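Long-range contacts in chitinase (Paenibacillus sp. FPU-7, PDB 5GZT), which probably hydrolyses internal beta-1,4 linkages of chitin and chitodextrins at random, by way of two family 18 glycoside hydrolase domains carried on one chain: residues 4-9 against 28-32; 523-527 against 615-619; 872-878 against 921-925. All blocks are in the same frame, centred on the assembly; numbering follows the deposited sequence.

Contact 1. Residues 4-9 against 28-32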
loop_
_atom_site.group_PDB
_atom_site.type_symbol
_atom_site.label_atom_id
_atom_site.label_comp_id
_atom_site.label_asym_id
_atom_site.label_seq_id
_atom_site.Cartn_x
_atom_site.Cartn_y
_atom_site.Cartn_z
ATOM N N MET B 4 -49.114 -32.699 -42.149
ATOM C CA MET B 4 -48.804 -33.488 -40.978
ATOM C C MET B 4 -49.107 -32.519 -39.850
ATOM O O MET B 4 -48.245 -31.726 -39.419
ATOM C CB MET B 4 -47.339 -33.981 -41.001
ATOM C CG MET B 4 -47.054 -35.034 -42.086
ATOM S SD MET B 4 -45.314 -35.554 -42.219
ATOM C CE MET B 4 -45.285 -36.621 -43.666
ATOM N N ASN B 5 -50.382 -32.547 -39.447
ATOM C CA ASN B 5 -50.926 -31.633 -38.447
ATOM C C ASN B 5 -50.865 -32.302 -37.091
ATOM O O ASN B 5 -51.111 -33.498 -37.000
ATOM C CB ASN B 5 -52.363 -31.247 -38.797
ATOM C CG ASN B 5 -52.430 -30.267 -39.942
ATOM O OD1 ASN B 5 -53.158 -29.288 -39.876
ATOM N ND2 ASN B 5 -51.657 -30.514 -40.987
ATOM N N ASP B 6 -50.502 -31.518 -36.067
ATOM C CA ASP B 6 -50.148 -31.988 -34.697
ATOM C C ASP B 6 -49.905 -33.503 -34.589
ATOM O O ASP B 6 -50.371 -34.128 -33.646
ATOM C CB ASP B 6 -51.195 -31.521 -33.655
ATOM C CG ASP B 6 -51.806 -30.173 -33.996
ATOM O OD1 ASP B 6 -52.516 -30.156 -35.024
ATOM O OD2 ASP B 6 -51.591 -29.155 -33.276
ATOM N N SER B 7 -49.162 -34.065 -35.552
ATOM C CA SER B 7 -48.997 -35.521 -35.728
ATOM C C SER B 7 -47.650 -35.961 -35.155
ATOM O O SER B 7 -46.882 -35.145 -34.623
ATOM C CB SER B 7 -49.035 -35.922 -37.219
ATOM O OG SER B 7 -50.300 -36.370 -37.636
ATOM N N VAL B 8 -47.384 -37.262 -35.255
ATOM C CA VAL B 8 -46.067 -37.826 -34.995
ATOM C C VAL B 8 -45.764 -38.753 -36.162
ATOM O O VAL B 8 -46.560 -39.639 -36.510
ATOM C CB VAL B 8 -46.003 -38.542 -33.626
ATOM C CG1 VAL B 8 -44.815 -39.501 -33.544
ATOM C CG2 VAL B 8 -45.957 -37.508 -32.489
ATOM N N ILE B 9 -44.637 -38.475 -36.811
ATOM C CA ILE B 9 -44.080 -39.348 -37.834
ATOM C C ILE B 9 -42.633 -39.688 -37.446
ATOM O O ILE B 9 -41.972 -38.929 -36.703
ATOM C CB ILE B 9 -44.186 -38.716 -39.245
ATOM C CG1 ILE B 9 -45.646 -38.307 -39.536
ATOM C CG2 ILE B 9 -43.660 -39.679 -40.310
ATOM C CD1 ILE B 9 -46.009 -36.914 -39.048
ATOM N N SER B 28 -48.165 -28.916 -33.405
ATOM C CA SER B 28 -47.360 -29.795 -32.558
ATOM C C SER B 28 -46.781 -30.999 -33.290
ATOM O O SER B 28 -46.381 -31.972 -32.642
ATOM C CB SER B 28 -48.167 -30.243 -31.340
ATOM O OG SER B 28 -48.067 -29.215 -30.386
ATOM N N ALA B 29 -46.684 -30.929 -34.621
ATOM C CA ALA B 29 -46.141 -32.035 -35.392
ATOM C C ALA B 29 -44.646 -32.263 -35.093
ATOM O O ALA B 29 -43.947 -31.378 -34.532
ATOM C CB ALA B 29 -46.370 -31.830 -36.878
ATOM N N LYS B 30 -44.208 -33.449 -35.523
ATOM C CA LYS B 30 -43.029 -34.163 -35.036
ATOM C C LYS B 30 -42.608 -35.126 -36.158
ATOM O O LYS B 30 -43.371 -36.049 -36.523
ATOM C CB LYS B 30 -43.449 -34.976 -33.792
ATOM C CG LYS B 30 -42.765 -34.680 -32.472
ATOM C CD LYS B 30 -41.384 -35.333 -32.398
ATOM C CE LYS B 30 -40.294 -34.338 -32.738
ATOM N NZ LYS B 30 -40.328 -33.203 -31.766
ATOM N N VAL B 31 -41.436 -34.916 -36.754
ATOM C CA VAL B 31 -41.021 -35.772 -37.874
ATOM C C VAL B 31 -39.637 -36.282 -37.591
ATOM O O VAL B 31 -38.793 -35.555 -37.017
ATOM C CB VAL B 31 -41.065 -35.087 -39.264
ATOM C CG1 VAL B 31 -41.156 -36.138 -40.383
ATOM C CG2 VAL B 31 -42.244 -34.126 -39.365
ATOM N N GLY B 32 -39.429 -37.545 -37.975
ATOM C CA GLY B 32 -38.133 -38.186 -37.850
ATOM C C GLY B 32 -37.243 -37.699 -38.966
ATOM O O GLY B 32 -37.453 -36.591 -39.493
#

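Contact 2. Residues 523-527 against 615-619. With FMT (formic acid), chain G.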
loop_
_atom_site.group_PDB
_atom_site.type_symbol
_atom_site.label_atom_id
_atom_site.label_comp_id
_atom_site.label_asym_id
_atom_site.label_seq_id
_atom_site.Cartn_x
_atom_site.Cartn_y
_atom_site.Cartn_z
ATOM N N PRO B 523 -2.418 -7.779 -16.345
ATOM C CA PRO B 523 -1.542 -6.671 -16.553
ATOM C C PRO B 523 -0.639 -6.314 -15.345
ATOM O O PRO B 523 -1.136 -6.270 -14.229
ATOM C CB PRO B 523 -2.508 -5.472 -16.748
ATOM C CG PRO B 523 -3.822 -6.090 -17.070
ATOM C CD PRO B 523 -3.820 -7.371 -16.355
ATOM N N ALA B 524 0.575 -5.856 -15.622
ATOM C CA ALA B 524 1.551 -5.460 -14.568
ATOM C C ALA B 524 0.939 -4.468 -13.596
ATOM O O ALA B 524 0.974 -4.701 -12.371
ATOM C CB ALA B 524 2.863 -4.910 -15.191
ATOM N N GLU B 525 0.341 -3.426 -14.189
ATOM C CA GLU B 525 -0.512 -2.385 -13.622
ATOM C C GLU B 525 -1.427 -2.822 -12.448
ATOM O O GLU B 525 -1.847 -2.020 -11.614
ATOM C CB GLU B 525 -1.439 -1.861 -14.764
ATOM C CG GLU B 525 -1.846 -0.409 -14.616
ATOM C CD GLU B 525 -2.196 0.226 -15.943
ATOM O OE1 GLU B 525 -1.836 1.422 -16.201
ATOM O OE2 GLU B 525 -2.832 -0.510 -16.720
ATOM N N LYS B 526 -1.838 -4.066 -12.493
ATOM C CA LYS B 526 -2.837 -4.577 -11.568
ATOM C C LYS B 526 -2.215 -5.653 -10.632
ATOM O O LYS B 526 -2.965 -6.465 -9.994
ATOM C CB LYS B 526 -4.015 -5.187 -12.370
ATOM C CG LYS B 526 -4.933 -4.162 -13.031
ATOM C CD LYS B 526 -6.193 -4.767 -13.630
ATOM C CE LYS B 526 -7.256 -3.645 -13.811
ATOM N NZ LYS B 526 -8.532 -4.255 -14.251
ATOM N N LEU B 527 -0.873 -5.726 -10.591
ATOM C CA LEU B 527 -0.223 -6.745 -9.749
ATOM C C LEU B 527 0.477 -6.104 -8.582
ATOM O O LEU B 527 1.445 -5.322 -8.787
ATOM C CB LEU B 527 0.784 -7.551 -10.527
ATOM C CG LEU B 527 0.143 -8.520 -11.527
ATOM C CD1 LEU B 527 1.309 -9.106 -12.295
ATOM C CD2 LEU B 527 -0.667 -9.621 -10.874
ATOM N N ASN B 615 9.480 -3.425 -12.831
ATOM C CA ASN B 615 8.463 -4.055 -13.695
ATOM C C ASN B 615 7.156 -3.293 -13.804
ATOM O O ASN B 615 6.168 -3.856 -14.230
ATOM C CB ASN B 615 8.241 -5.434 -13.250
ATOM C CG ASN B 615 9.451 -6.237 -13.410
ATOM O OD1 ASN B 615 9.690 -6.713 -14.489
ATOM N ND2 ASN B 615 10.276 -6.364 -12.353
ATOM N N ASN B 616 7.154 -2.044 -13.355
ATOM C CA ASN B 616 5.999 -1.208 -13.355
ATOM C C ASN B 616 4.767 -1.918 -12.804
ATOM O O ASN B 616 3.675 -1.855 -13.368
ATOM C CB ASN B 616 5.791 -0.602 -14.757
ATOM C CG ASN B 616 6.927 0.285 -15.116
ATOM O OD1 ASN B 616 7.167 1.346 -14.523
ATOM N ND2 ASN B 616 7.667 -0.155 -16.052
ATOM N N LEU B 617 4.958 -2.492 -11.609
ATOM C CA LEU B 617 3.849 -3.126 -10.881
ATOM C C LEU B 617 3.102 -2.105 -10.069
ATOM O O LEU B 617 3.478 -0.926 -9.954
ATOM C CB LEU B 617 4.402 -4.333 -10.073
ATOM C CG LEU B 617 5.227 -5.296 -10.886
ATOM C CD1 LEU B 617 5.866 -6.431 -10.086
ATOM C CD2 LEU B 617 4.369 -5.919 -11.951
ATOM N N ALA B 618 1.972 -2.540 -9.544
ATOM C CA ALA B 618 1.005 -1.654 -8.847
ATOM C C ALA B 618 1.506 -1.126 -7.490
ATOM O O ALA B 618 1.117 -0.012 -7.001
ATOM C CB ALA B 618 -0.319 -2.425 -8.685
ATOM N N GLY B 619 2.374 -1.928 -6.871
ATOM C CA GLY B 619 2.899 -1.575 -5.575
ATOM C C GLY B 619 3.258 -2.790 -4.709
ATOM O O GLY B 619 3.421 -3.932 -5.230
HETATM C C FMT G . -11.096 -1.940 -13.450
HETATM O O1 FMT G . -12.145 -2.593 -13.297
HETATM O O2 FMT G . -10.268 -2.074 -14.508
#

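Contact 3. Residues 872-878 against 921-925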
loop_
_atom_site.group_PDB
_atom_site.type_symbol
_atom_site.label_atom_id
_atom_site.label_comp_id
_atom_site.label_asym_id
_atom_site.label_seq_id
_atom_site.Cartn_x
_atom_site.Cartn_y
_atom_site.Cartn_z
ATOM N N GLU B 872 31.795 44.380 17.915
ATOM C CA GLU B 872 32.933 44.812 18.660
ATOM C C GLU B 872 32.551 45.461 19.988
ATOM O O GLU B 872 33.044 45.069 21.071
ATOM C CB GLU B 872 33.790 45.750 17.762
ATOM C CG GLU B 872 34.978 46.405 18.453
ATOM C CD GLU B 872 36.151 45.454 18.546
ATOM O OE1 GLU B 872 36.121 44.427 17.781
ATOM O OE2 GLU B 872 37.072 45.769 19.361
ATOM N N GLU B 873 31.646 46.418 19.919
ATOM C CA GLU B 873 31.237 47.084 21.120
ATOM C C GLU B 873 30.521 46.139 22.130
ATOM O O GLU B 873 30.807 46.154 23.347
ATOM C CB GLU B 873 30.289 48.228 20.733
ATOM C CG GLU B 873 29.919 49.041 21.919
ATOM C CD GLU B 873 28.993 50.207 21.569
ATOM O OE1 GLU B 873 28.341 50.218 20.468
ATOM O OE2 GLU B 873 28.967 51.094 22.467
ATOM N N LEU B 874 29.627 45.307 21.638
ATOM C CA LEU B 874 28.922 44.370 22.514
ATOM C C LEU B 874 29.956 43.375 23.106
ATOM O O LEU B 874 29.972 43.113 24.314
ATOM C CB LEU B 874 27.764 43.622 21.786
ATOM C CG LEU B 874 27.011 42.697 22.784
ATOM C CD1 LEU B 874 26.112 43.531 23.636
ATOM C CD2 LEU B 874 26.194 41.590 22.124
ATOM N N ALA B 875 30.873 42.901 22.280
ATOM C CA ALA B 875 31.817 41.890 22.738
ATOM C C ALA B 875 32.719 42.430 23.824
ATOM O O ALA B 875 32.885 41.845 24.892
ATOM C CB ALA B 875 32.604 41.336 21.558
ATOM N N ASN B 876 33.280 43.614 23.587
ATOM C CA ASN B 876 34.114 44.256 24.582
ATOM C C ASN B 876 33.332 44.503 25.839
ATOM O O ASN B 876 33.789 44.245 26.932
ATOM C CB ASN B 876 34.663 45.627 24.034
ATOM C CG ASN B 876 35.757 45.453 23.022
ATOM O OD1 ASN B 876 36.462 44.468 23.019
ATOM N ND2 ASN B 876 35.934 46.451 22.175
ATOM N N SER B 877 32.101 44.956 25.718
ATOM C CA SER B 877 31.305 45.159 26.941
ATOM C C SER B 877 30.966 43.855 27.715
ATOM O O SER B 877 30.974 43.818 28.958
ATOM C CB SER B 877 30.048 45.923 26.558
ATOM O OG SER B 877 29.303 46.174 27.688
ATOM N N ALA B 878 30.649 42.778 26.979
ATOM C CA ALA B 878 30.366 41.480 27.608
ATOM C C ALA B 878 31.575 40.955 28.350
ATOM O O ALA B 878 31.506 40.477 29.458
ATOM C CB ALA B 878 30.009 40.503 26.490
ATOM N N LEU B 921 33.324 36.545 16.532
ATOM C CA LEU B 921 34.061 37.691 17.161
ATOM C C LEU B 921 34.182 37.432 18.664
ATOM O O LEU B 921 35.239 37.657 19.265
ATOM C CB LEU B 921 33.360 39.006 16.892
ATOM C CG LEU B 921 34.119 40.178 17.553
ATOM C CD1 LEU B 921 35.440 40.348 16.825
ATOM C CD2 LEU B 921 33.350 41.459 17.313
ATOM N N PHE B 922 33.118 36.989 19.286
ATOM C CA PHE B 922 33.179 36.674 20.748
ATOM C C PHE B 922 34.280 35.622 21.048
ATOM O O PHE B 922 35.068 35.803 22.014
ATOM C CB PHE B 922 31.862 36.185 21.316
ATOM C CG PHE B 922 30.953 37.272 21.875
ATOM C CD1 PHE B 922 30.402 38.237 21.086
ATOM C CD2 PHE B 922 30.628 37.265 23.200
ATOM C CE1 PHE B 922 29.613 39.189 21.635
ATOM C CE2 PHE B 922 29.806 38.172 23.729
ATOM C CZ PHE B 922 29.296 39.153 22.974
ATOM N N ARG B 923 34.389 34.587 20.191
ATOM C CA ARG B 923 35.441 33.547 20.391
ATOM C C ARG B 923 36.820 34.107 20.192
ATOM O O ARG B 923 37.711 33.852 21.018
ATOM C CB ARG B 923 35.238 32.362 19.487
ATOM C CG ARG B 923 36.215 31.185 19.611
ATOM C CD ARG B 923 37.110 31.111 20.887
ATOM N NE ARG B 923 36.502 30.788 22.040
ATOM C CZ ARG B 923 36.848 30.828 23.318
ATOM N NH1 ARG B 923 37.876 31.337 23.981
ATOM N NH2 ARG B 923 35.867 30.260 24.059
ATOM N N GLU B 924 36.992 34.961 19.185
ATOM C CA GLU B 924 38.279 35.637 19.039
ATOM C C GLU B 924 38.644 36.464 20.265
ATOM O O GLU B 924 39.740 36.350 20.810
ATOM C CB GLU B 924 38.270 36.500 17.767
ATOM C CG GLU B 924 39.520 37.302 17.584
ATOM C CD GLU B 924 39.517 38.132 16.281
ATOM O OE1 GLU B 924 38.662 38.976 16.039
ATOM O OE2 GLU B 924 40.382 37.918 15.514
ATOM N N LYS B 925 37.743 37.276 20.739
ATOM C CA LYS B 925 38.045 38.104 21.904
ATOM C C LYS B 925 38.315 37.293 23.132
ATOM O O LYS B 925 39.086 37.681 23.932
ATOM C CB LYS B 925 36.917 39.065 22.175
ATOM C CG LYS B 925 36.875 40.059 21.013
ATOM C CD LYS B 925 36.238 41.352 21.334
ATOM C CE LYS B 925 36.227 42.247 20.117
ATOM N NZ LYS B 925 37.550 42.772 19.654
HETATM O O HOH W 1 38.831 44.100 21.660
#

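Contact 1. Residues 4-9 against 28-32
The backbones of Ile9 and Lys30 make the firm polar link here: Ile9 N donates to Lys30 O at 2.8 Å, with an N-H...O angle of 168°. A second, weak hydrogen bond sits at the other end, where Ser28 N points at the carboxylate of Asp6 and reaches OD2 at 3.4 Å. Asp6 chi1 (-33°) is far from staggered, making this placement less certain.

Between these bonds Ala29 CA meets Ser7 O at 3.3 Å in a CA-H...O contact; past the Ile9 bond, Val31 CA meets Ile9 O in the same way at 3.5 Å. Lys30 O, already gripped by Ile9 N, also has Val8 CA close by. Ala29 CB lies against another carbonyl, Met4 O, at 3.2 Å.

The apolar touches are few. Val8 CG2 runs alongside Lys30 CB (3.8 Å), the two side chains pointing the same way before the bent lysine chain leads off. Ile9 CB faces Val31 CG1 (4.1 Å), and Met4 SD lies at the edge of van der Waals range of Val31 CG2.

Ser7 OG bonds to Asn5 O at 3.1 Å, and its main partner is the backbone of the other protein chain.

Consecutive parallel strands stacked in chain order mark this region as a parallel beta-helix, and the contact joins the turns that follow strands 2-5 and 21-27, at its N-terminal end. Ala29 and Val31 are bonded in turn to Gly51 of the next coil; Val31 packs on Phe52, a member of the sodium site. On the outer flank, Met4 and Asn5 pair in parallel with a strand of the other protein chain, so the sheet of strands 2-5 and 21-27 runs on across the interface.

Contact 2. Residues 523-527 against 615-619
A Schellman motif, which takes in Leu617 N, closes helix 602-614, and Leu617 and Ala618 settle against Ala524 and Leu527. Asn616, with positive phi, is the C-prime residue that turns the chain out of the helix; its OD1 is held by Gln276. Ala524 CB sits against the backbone of this turn, 3.6 Å from both Asn615 O and Asn616 O.

One hydrogen bond crosses the contact. Ala618 N donates to Leu527 O at 2.9 Å with an N-H...O angle of 151°, coming in 39° above the carbonyl plane. The methyl of Ala618 follows it, packing 3.3 Å from Glu525 O.

Both segments are helix-to-strand loops of the first family 18 TIM barrel, leading into the neighbouring parallel strands 527-532 and 619-623. They therefore lie at the N-terminal ends of the barrel strands, the end opposite the one where catalytic residues of this family gather.

Leu617 supplies the hydrophobic part. Chi1 of -51° sets its CG anti to the carbonyl carbon, and the chi2 rotation then turns CD2 in to touch Ala524 CB at 3.7 Å and Leu527 CB at 4.2 Å. Helix 510-519 covers this patch, through Val514 on Leu617 and Leu518 on Ala524 and Leu527. The loop 523-527 is braced internally by Leu527 N bonding to Ala524 O at 2.8 Å. Lys526 heads the other way, its extended chain carrying NZ to the carbonyls of Thr473 and Leu476 and to O2 of a formate, probably from the crystallisation liquor, at 2.8 Å.

Contact 3. Residues 872-878 against 921-925
Lys925 reaches across to Glu872, Ala875 and Asn876. Its CB points at helix 868-884, and with CG beside the backbone N (chi1 -67°) the chain runs on extended to CD, which rests 3.6 Å from Ala875 CB and 3.5 Å from Asn876 OD1. Lys925 CE passes 3.2 Å from Glu872 OE1. There the chain bends (chi4 -69°), and Lys925 NZ meets both carboxylate oxygens of Glu872, OE1 at 2.9 Å and OE2 at 3.0 Å: a salt bridge whose hydrogen bonds are weak. A water accepts from Lys925 NZ and donates to Asn876 OD1, while Asn876 ND2 steadies Glu872 OE2 from above the carboxylate plane.

Both segments belong to outer helices of the second TIM barrel, 868-884 and 911-933; the axes of 872-878 and 921-925 cross at -44°, and strand 889-893 lies between the helices in sequence. Towards that strand the contact turns apolar. Ala875 CA lies over one face of the Phe922 ring, 4.1 Å from its centroid, in a CH-pi contact; Leu874 CD2 comes to the ring edge at 4.0 Å, and Ala878 CB approaches CE2 obliquely at 3.6 Å. The ring's inner neighbours are Ile890 and Leu892.

The three contacts follow one another along the chain and share no element. Contact 1 belongs to the beta-helix, contacts 2 and 3 to different family 18 barrels; the centres of contacts 1 and 3 are 124 Å apart, on opposite sides of the chain's centre, and contact 2 is the innermost. All are partly buried. Contact 1 is mostly backbone against backbone, as suits stacked coils, and alone of the three meets another protein chain. Contact 2, at the foot of adjacent barrel strands, combines one backbone bond with leucine and alanine packing. Contact 3, between helices, relies on side chains, graded from a charged, hydrated outer edge to an aromatic interior.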